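Local coordinates for protein R.Pab1 family restriction endonuclease (Campylobacter coli, PDB 7CFA) that acts as a restriction DNA glycosylase of the R.PabI family, probably excising a base from its recognition sequence in DNA and so leading to strand cleavage, at residues K46-W51 / C173-L178; F146-F151 / I208-E213. The protein carries 2 engineered substitutions. One frame throughout, in Å; residues are numbered along the deposited sequence.

After four earlier strands the chain forms strand 47-51; its partner, the end of strand 166-175, comes more than 120 residues later, and contact 1 closes that long loop. Within this span the chain passes through residues 146-151, the loop between strands 130-145 and 152-159. Contact 2 closes a second loop when helix 208-219, further along, packs on residues 146-151. The two loops therefore cross, their segments alternating along the chain. Contact 1 ties neighbouring strands of the antiparallel sheet; contact 2 ties a connection of that sheet to the helix. They meet directly, Phe174 CB lying 3.5 Å from Phe151 CD2.

Contact 1 (K46-W51 / C173-L178); sequences KHYVEW and CFPVHL
Val49 and Phe174 face each other as a hydrogen-bonded pair of the antiparallel sheet, where strand 47-51 lies beside the end of strand 166-175. Val49 N donates to Phe174 O at 2.7 Å, almost straight (175°), while the return bond from Phe174 N to Val49 O is weak. Two residues along, Val176 N reaches His47 O at 2.9 Å, so the pairing continues just as residues 176-178 curl into a 3-10 segment.

The side chains of Val49 and Phe174 run the same way on one side of the sheet. The phenyl group takes the cramped rotamer between its own N and carbonyl carbon (chi1 51°), which turns a face beneath Val49, whose CB sits 4.0 Å from the ring centroid in a CH-pi contact. A branched valine suits this place: CG1 leans to Phe174 CZ, while CG2 meets Val176 CG2 at 3.7 Å. At its edge, Phe174 CE2 comes within 4.2 Å of Trp51 CE3, and Leu12 of strand 8-13 touches both side chains.

Tyr48 and Pro175 form a non-hydrogen-bonded pair, a place where proline's lack of an N-H costs nothing across these strands. The pyrrolidine lies over one face of the phenol, Pro175 CG 4.2 Å from the Tyr48 ring centroid, and Tyr48 OH is hydrogen-bonded to Arg26. Glu50 and Cys173 share one side of the sheet. The Glu50 carboxylate extends beyond this contact to salt bridges with Arg22 and Lys24 on strand 21-27, which probably eases the closeness of the Glu50 and Glu154 carboxylates. Its aliphatic part packs beside the weakly polar sulfur, with Glu50 CG 4.0 Å from Cys173 SG.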
loop_
_atom_site.group_PDB
_atom_site.type_symbol
_atom_site.label_atom_id
_atom_site.label_comp_id
_atom_site.label_asym_id
_atom_site.label_seq_id
_atom_site.Cartn_x
_atom_site.Cartn_y
_atom_site.Cartn_z
ATOM N N LYS A 46 -20.611 -9.600 9.310
ATOM C CA LYS A 46 -19.838 -8.750 8.418
ATOM C C LYS A 46 -18.336 -8.988 8.515
ATOM O O LYS A 46 -17.585 -8.444 7.699
ATOM C CB LYS A 46 -20.145 -7.274 8.696
ATOM C CG LYS A 46 -21.575 -6.873 8.366
ATOM C CD LYS A 46 -21.828 -5.408 8.689
ATOM C CE LYS A 46 -23.263 -5.018 8.372
ATOM N NZ LYS A 46 -23.538 -3.593 8.705
ATOM N N HIS A 47 -17.882 -9.785 9.478
ATOM C CA HIS A 47 -16.462 -10.086 9.598
ATOM C C HIS A 47 -16.056 -11.123 8.557
ATOM O O HIS A 47 -16.659 -12.196 8.464
ATOM C CB HIS A 47 -16.131 -10.583 11.003
ATOM C CG HIS A 47 -16.032 -9.490 12.022
ATOM N ND1 HIS A 47 -17.098 -9.104 12.806
ATOM C CD2 HIS A 47 -14.995 -8.696 12.378
ATOM C CE1 HIS A 47 -16.720 -8.123 13.606
ATOM N NE2 HIS A 47 -15.449 -7.855 13.365
ATOM N N TYR A 48 -15.031 -10.795 7.777
ATOM C CA TYR A 48 -14.535 -11.656 6.715
ATOM C C TYR A 48 -13.075 -12.008 6.963
ATOM O O TYR A 48 -12.343 -11.273 7.630
ATOM C CB TYR A 48 -14.667 -10.982 5.343
ATOM C CG TYR A 48 -16.013 -11.161 4.679
ATOM C CD1 TYR A 48 -17.154 -10.558 5.198
ATOM C CD2 TYR A 48 -16.141 -11.921 3.522
ATOM C CE1 TYR A 48 -18.385 -10.717 4.588
ATOM C CE2 TYR A 48 -17.367 -12.085 2.906
ATOM C CZ TYR A 48 -18.484 -11.482 3.443
ATOM O OH TYR A 48 -19.707 -11.642 2.833
ATOM N N VAL A 49 -12.663 -13.145 6.418
ATOM C CA VAL A 49 -11.258 -13.530 6.380
ATOM C C VAL A 49 -10.675 -13.059 5.057
ATOM O O VAL A 49 -11.263 -13.290 3.995
ATOM C CB VAL A 49 -11.096 -15.051 6.542
ATOM C CG1 VAL A 49 -9.631 -15.449 6.401
ATOM C CG2 VAL A 49 -11.653 -15.507 7.879
ATOM N N GLU A 50 -9.533 -12.383 5.115
ATOM C CA GLU A 50 -8.804 -11.975 3.921
ATOM C C GLU A 50 -7.542 -12.816 3.823
ATOM O O GLU A 50 -6.676 -12.746 4.701
ATOM C CB GLU A 50 -8.460 -10.488 3.957
ATOM C CG GLU A 50 -8.071 -9.929 2.599
ATOM C CD GLU A 50 -7.646 -8.478 2.659
ATOM O OE1 GLU A 50 -6.592 -8.192 3.263
ATOM O OE2 GLU A 50 -8.374 -7.623 2.110
ATOM N N TRP A 51 -7.437 -13.603 2.754
ATOM C CA TRP A 51 -6.364 -14.584 2.586
ATOM C C TRP A 51 -5.638 -14.296 1.273
ATOM O O TRP A 51 -6.165 -14.580 0.191
ATOM C CB TRP A 51 -6.932 -16.004 2.613
ATOM C CG TRP A 51 -5.923 -17.115 2.518
ATOM C CD1 TRP A 51 -4.561 -17.002 2.497
ATOM C CD2 TRP A 51 -6.209 -18.518 2.432
ATOM N NE1 TRP A 51 -3.984 -18.248 2.403
ATOM C CE2 TRP A 51 -4.975 -19.195 2.361
ATOM C CE3 TRP A 51 -7.390 -19.265 2.409
ATOM C CZ2 TRP A 51 -4.891 -20.582 2.269
ATOM C CZ3 TRP A 51 -7.303 -20.643 2.315
ATOM C CH2 TRP A 51 -6.064 -21.286 2.245
ATOM N N CYS A 173 -11.465 -14.311 0.023
ATOM C CA CYS A 173 -12.263 -13.785 1.121
ATOM C C CYS A 173 -13.518 -14.619 1.343
ATOM O O CYS A 173 -14.117 -15.140 0.397
ATOM C CB CYS A 173 -12.656 -12.325 0.864
ATOM S SG CYS A 173 -11.255 -11.231 0.528
ATOM N N PHE A 174 -13.915 -14.721 2.607
ATOM C CA PHE A 174 -15.102 -15.460 3.018
ATOM C C PHE A 174 -15.412 -15.101 4.472
ATOM O O PHE A 174 -14.509 -14.708 5.219
ATOM C CB PHE A 174 -14.901 -16.976 2.866
ATOM C CG PHE A 174 -13.647 -17.488 3.508
ATOM C CD1 PHE A 174 -13.639 -17.870 4.840
ATOM C CD2 PHE A 174 -12.476 -17.591 2.778
ATOM C CE1 PHE A 174 -12.483 -18.340 5.431
ATOM C CE2 PHE A 174 -11.318 -18.061 3.364
ATOM C CZ PHE A 174 -11.322 -18.436 4.692
ATOM N N PRO A 175 -16.673 -15.234 4.888
ATOM C CA PRO A 175 -17.044 -14.846 6.255
ATOM C C PRO A 175 -16.351 -15.701 7.306
ATOM O O PRO A 175 -16.063 -16.881 7.094
ATOM C CB PRO A 175 -18.562 -15.058 6.283
ATOM C CG PRO A 175 -18.984 -15.021 4.854
ATOM C CD PRO A 175 -17.848 -15.617 4.088
ATOM N N VAL A 176 -16.094 -15.080 8.460
ATOM C CA VAL A 176 -15.449 -15.779 9.568
ATOM C C VAL A 176 -16.361 -16.856 10.141
ATOM O O VAL A 176 -15.885 -17.902 10.602
ATOM C CB VAL A 176 -15.021 -14.770 10.651
ATOM C CG1 VAL A 176 -14.351 -15.480 11.822
ATOM C CG2 VAL A 176 -14.093 -13.721 10.061
ATOM N N HIS A 177 -17.677 -16.637 10.118
ATOM C CA HIS A 177 -18.587 -17.619 10.694
ATOM C C HIS A 177 -18.654 -18.911 9.889
ATOM O O HIS A 177 -19.282 -19.871 10.349
ATOM C CB HIS A 177 -19.990 -17.021 10.854
ATOM C CG HIS A 177 -20.630 -16.609 9.564
ATOM N ND1 HIS A 177 -21.216 -17.512 8.702
ATOM C CD2 HIS A 177 -20.792 -15.390 8.999
ATOM C CE1 HIS A 177 -21.702 -16.866 7.657
ATOM N NE2 HIS A 177 -21.459 -15.578 7.812
ATOM N N LEU A 178 -18.027 -18.967 8.712
ATOM C CA LEU A 178 -17.923 -20.225 7.981
ATOM C C LEU A 178 -16.866 -21.150 8.563
ATOM O O LEU A 178 -16.872 -22.346 8.257
ATOM C CB LEU A 178 -17.600 -19.967 6.508
ATOM C CG LEU A 178 -18.660 -19.297 5.636
ATOM C CD1 LEU A 178 -18.164 -19.228 4.203
ATOM C CD2 LEU A 178 -19.979 -20.045 5.715
#

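Contact 2 (F146-F151 / I208-E213)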
loop_
_atom_site.group_PDB
_atom_site.type_symbol
_atom_site.label_atom_id
_atom_site.label_comp_id
_atom_site.label_asym_id
_atom_site.label_seq_id
_atom_site.Cartn_x
_atom_site.Cartn_y
_atom_site.Cartn_z
ATOM N N PHE A 146 -17.847 -15.952 -6.664
ATOM C CA PHE A 146 -18.036 -17.362 -6.958
ATOM C C PHE A 146 -19.516 -17.723 -6.857
ATOM O O PHE A 146 -20.325 -16.984 -6.286
ATOM C CB PHE A 146 -17.205 -18.226 -6.007
ATOM C CG PHE A 146 -15.719 -18.023 -6.144
ATOM C CD1 PHE A 146 -15.050 -17.119 -5.334
ATOM C CD2 PHE A 146 -14.993 -18.738 -7.082
ATOM C CE1 PHE A 146 -13.683 -16.932 -5.457
ATOM C CE2 PHE A 146 -13.628 -18.555 -7.212
ATOM C CZ PHE A 146 -12.972 -17.651 -6.399
ATOM N N ASN A 147 -19.872 -18.872 -7.438
ATOM C CA ASN A 147 -21.266 -19.308 -7.411
ATOM C C ASN A 147 -21.782 -19.438 -5.984
ATOM O O ASN A 147 -22.962 -19.176 -5.723
ATOM C CB ASN A 147 -21.423 -20.627 -8.167
ATOM C CG ASN A 147 -21.261 -20.457 -9.666
ATOM O OD1 ASN A 147 -21.631 -19.426 -10.228
ATOM N ND2 ASN A 147 -20.704 -21.470 -10.321
ATOM N N ASN A 148 -20.918 -19.827 -5.050
ATOM C CA ASN A 148 -21.242 -19.754 -3.631
ATOM C C ASN A 148 -21.141 -18.300 -3.188
ATOM O O ASN A 148 -20.043 -17.734 -3.140
ATOM C CB ASN A 148 -20.299 -20.645 -2.828
ATOM C CG ASN A 148 -20.792 -20.898 -1.414
ATOM O OD1 ASN A 148 -21.328 -20.005 -0.759
ATOM N ND2 ASN A 148 -20.613 -22.125 -0.940
ATOM N N ASN A 149 -22.283 -17.689 -2.864
ATOM C CA ASN A 149 -22.318 -16.263 -2.557
ATOM C C ASN A 149 -21.539 -15.898 -1.299
ATOM O O ASN A 149 -21.415 -14.708 -0.993
ATOM C CB ASN A 149 -23.769 -15.792 -2.422
ATOM C CG ASN A 149 -24.494 -15.753 -3.755
ATOM O OD1 ASN A 149 -23.883 -15.525 -4.799
ATOM N ND2 ASN A 149 -25.803 -15.977 -3.724
ATOM N N GLU A 150 -21.006 -16.880 -0.570
ATOM C CA GLU A 150 -20.198 -16.575 0.604
ATOM C C GLU A 150 -18.747 -16.280 0.239
ATOM O O GLU A 150 -18.073 -15.530 0.954
ATOM C CB GLU A 150 -20.265 -17.735 1.599
ATOM C CG GLU A 150 -21.679 -18.127 2.007
ATOM C CD GLU A 150 -22.309 -17.148 2.982
ATOM O OE1 GLU A 150 -21.655 -16.799 3.987
ATOM O OE2 GLU A 150 -23.461 -16.728 2.744
ATOM N N PHE A 151 -18.255 -16.846 -0.859
ATOM C CA PHE A 151 -16.854 -16.734 -1.241
ATOM C C PHE A 151 -16.674 -15.712 -2.356
ATOM O O PHE A 151 -17.503 -15.613 -3.265
ATOM C CB PHE A 151 -16.304 -18.089 -1.694
ATOM C CG PHE A 151 -16.237 -19.114 -0.598
ATOM C CD1 PHE A 151 -17.304 -19.961 -0.354
ATOM C CD2 PHE A 151 -15.106 -19.226 0.188
ATOM C CE1 PHE A 151 -17.240 -20.904 0.655
ATOM C CE2 PHE A 151 -15.034 -20.165 1.198
ATOM C CZ PHE A 151 -16.102 -21.005 1.433
ATOM N N ILE A 208 -15.113 -27.516 -3.944
ATOM C CA ILE A 208 -13.785 -27.613 -4.542
ATOM C C ILE A 208 -13.702 -26.795 -5.825
ATOM O O ILE A 208 -12.636 -26.263 -6.160
ATOM C CB ILE A 208 -13.408 -29.090 -4.782
ATOM C CG1 ILE A 208 -11.985 -29.205 -5.336
ATOM C CG2 ILE A 208 -14.404 -29.761 -5.719
ATOM C CD1 ILE A 208 -10.928 -28.574 -4.450
ATOM N N ASN A 209 -14.813 -26.657 -6.553
ATOM C CA ASN A 209 -14.784 -25.914 -7.808
ATOM C C ASN A 209 -14.491 -24.433 -7.603
ATOM O O ASN A 209 -14.083 -23.759 -8.555
ATOM C CB ASN A 209 -16.102 -26.089 -8.561
ATOM C CG ASN A 209 -16.157 -27.392 -9.330
ATOM O OD1 ASN A 209 -15.708 -27.470 -10.474
ATOM N ND2 ASN A 209 -16.701 -28.429 -8.704
ATOM N N ILE A 210 -14.690 -23.917 -6.388
ATOM C CA ILE A 210 -14.254 -22.559 -6.079
ATOM C C ILE A 210 -12.747 -22.435 -6.257
ATOM O O ILE A 210 -12.248 -21.462 -6.833
ATOM C CB ILE A 210 -14.687 -22.175 -4.653
ATOM C CG1 ILE A 210 -16.211 -22.114 -4.566
ATOM C CG2 ILE A 210 -14.054 -20.853 -4.237
ATOM C CD1 ILE A 210 -16.726 -21.919 -3.169
ATOM N N PHE A 211 -11.999 -23.425 -5.775
ATOM C CA PHE A 211 -10.548 -23.379 -5.906
ATOM C C PHE A 211 -10.107 -23.640 -7.340
ATOM O O PHE A 211 -9.069 -23.121 -7.769
ATOM C CB PHE A 211 -9.914 -24.369 -4.923
ATOM C CG PHE A 211 -10.241 -24.065 -3.486
ATOM C CD1 PHE A 211 -11.406 -24.554 -2.911
ATOM C CD2 PHE A 211 -9.405 -23.268 -2.721
ATOM C CE1 PHE A 211 -11.723 -24.263 -1.598
ATOM C CE2 PHE A 211 -9.718 -22.976 -1.405
ATOM C CZ PHE A 211 -10.878 -23.473 -0.846
ATOM N N LEU A 212 -10.884 -24.416 -8.101
ATOM C CA LEU A 212 -10.579 -24.599 -9.518
ATOM C C LEU A 212 -10.786 -23.308 -10.301
ATOM O O LEU A 212 -9.968 -22.960 -11.162
ATOM C CB LEU A 212 -11.436 -25.719 -10.107
ATOM C CG LEU A 212 -11.028 -27.150 -9.754
ATOM C CD1 LEU A 212 -12.053 -28.139 -10.280
ATOM C CD2 LEU A 212 -9.648 -27.461 -10.315
ATOM N N GLU A 213 -11.876 -22.587 -10.025
ATOM C CA GLU A 213 -12.087 -21.298 -10.676
ATOM C C GLU A 213 -11.028 -20.284 -10.262
ATOM O O GLU A 213 -10.681 -19.397 -11.049
ATOM C CB GLU A 213 -13.485 -20.766 -10.358
ATOM C CG GLU A 213 -14.607 -21.581 -10.982
ATOM C CD GLU A 213 -15.974 -20.954 -10.781
ATOM O OE1 GLU A 213 -16.054 -19.855 -10.192
ATOM O OE2 GLU A 213 -16.973 -21.563 -11.216
#
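Ile210 drives its two branches against different aromatic rings of the 146-151 loop. Its CG2 methyl stands almost squarely over the middle of the Phe146 ring, 3.6 Å from the centroid and only 10° off the normal, a CH-pi contact. The ring also reaches the helix backbone, Phe146 CE2 lying 3.2 Å from Ile210 O. The other branch leaves beside the backbone N (chi1 -65°) and then runs extended, carrying Ile210 CD1 to 3.5 Å from Phe151 CD1. Ile210 and Phe151 meet at about a right angle, and the methyl approaches the ring obliquely. The same CD1 also touches Asn148 CB at 3.8 Å. Isoleucine suits the position because its branching at CB serves one ring with a short arm and the other with a long one.

The loop joins strands 130-145 and 152-159 of the antiparallel sheet and contains a type I beta turn from Asn148 to Phe151; helix 208-219 packs on the loop. Asn148 OD1 accepts from Glu150 N at 3.1 Å in an Asx turn, a task for which a short amide is well fitted.

Glu213, one helical turn beyond Ile210, slides past Phe146 in the opposite direction, its carboxylate plane 23° from that of the ring. Glu213 CB lies at the ring's edge in its plane, 3.8 Å from Phe146 CE2. Tyr144 OH is hydrogen-bonded to Glu213 OE1, which would fix the carboxylate, and the Tyr144 ring meets Phe146 edge-to-face. Glu213 OE1 also comes within 3.5 Å of Phe146 CD2. At the exposed margin, the poorly ordered Asn147 brings ND2 toward Glu213 OE2, its amide nearly perpendicular to the carboxylate.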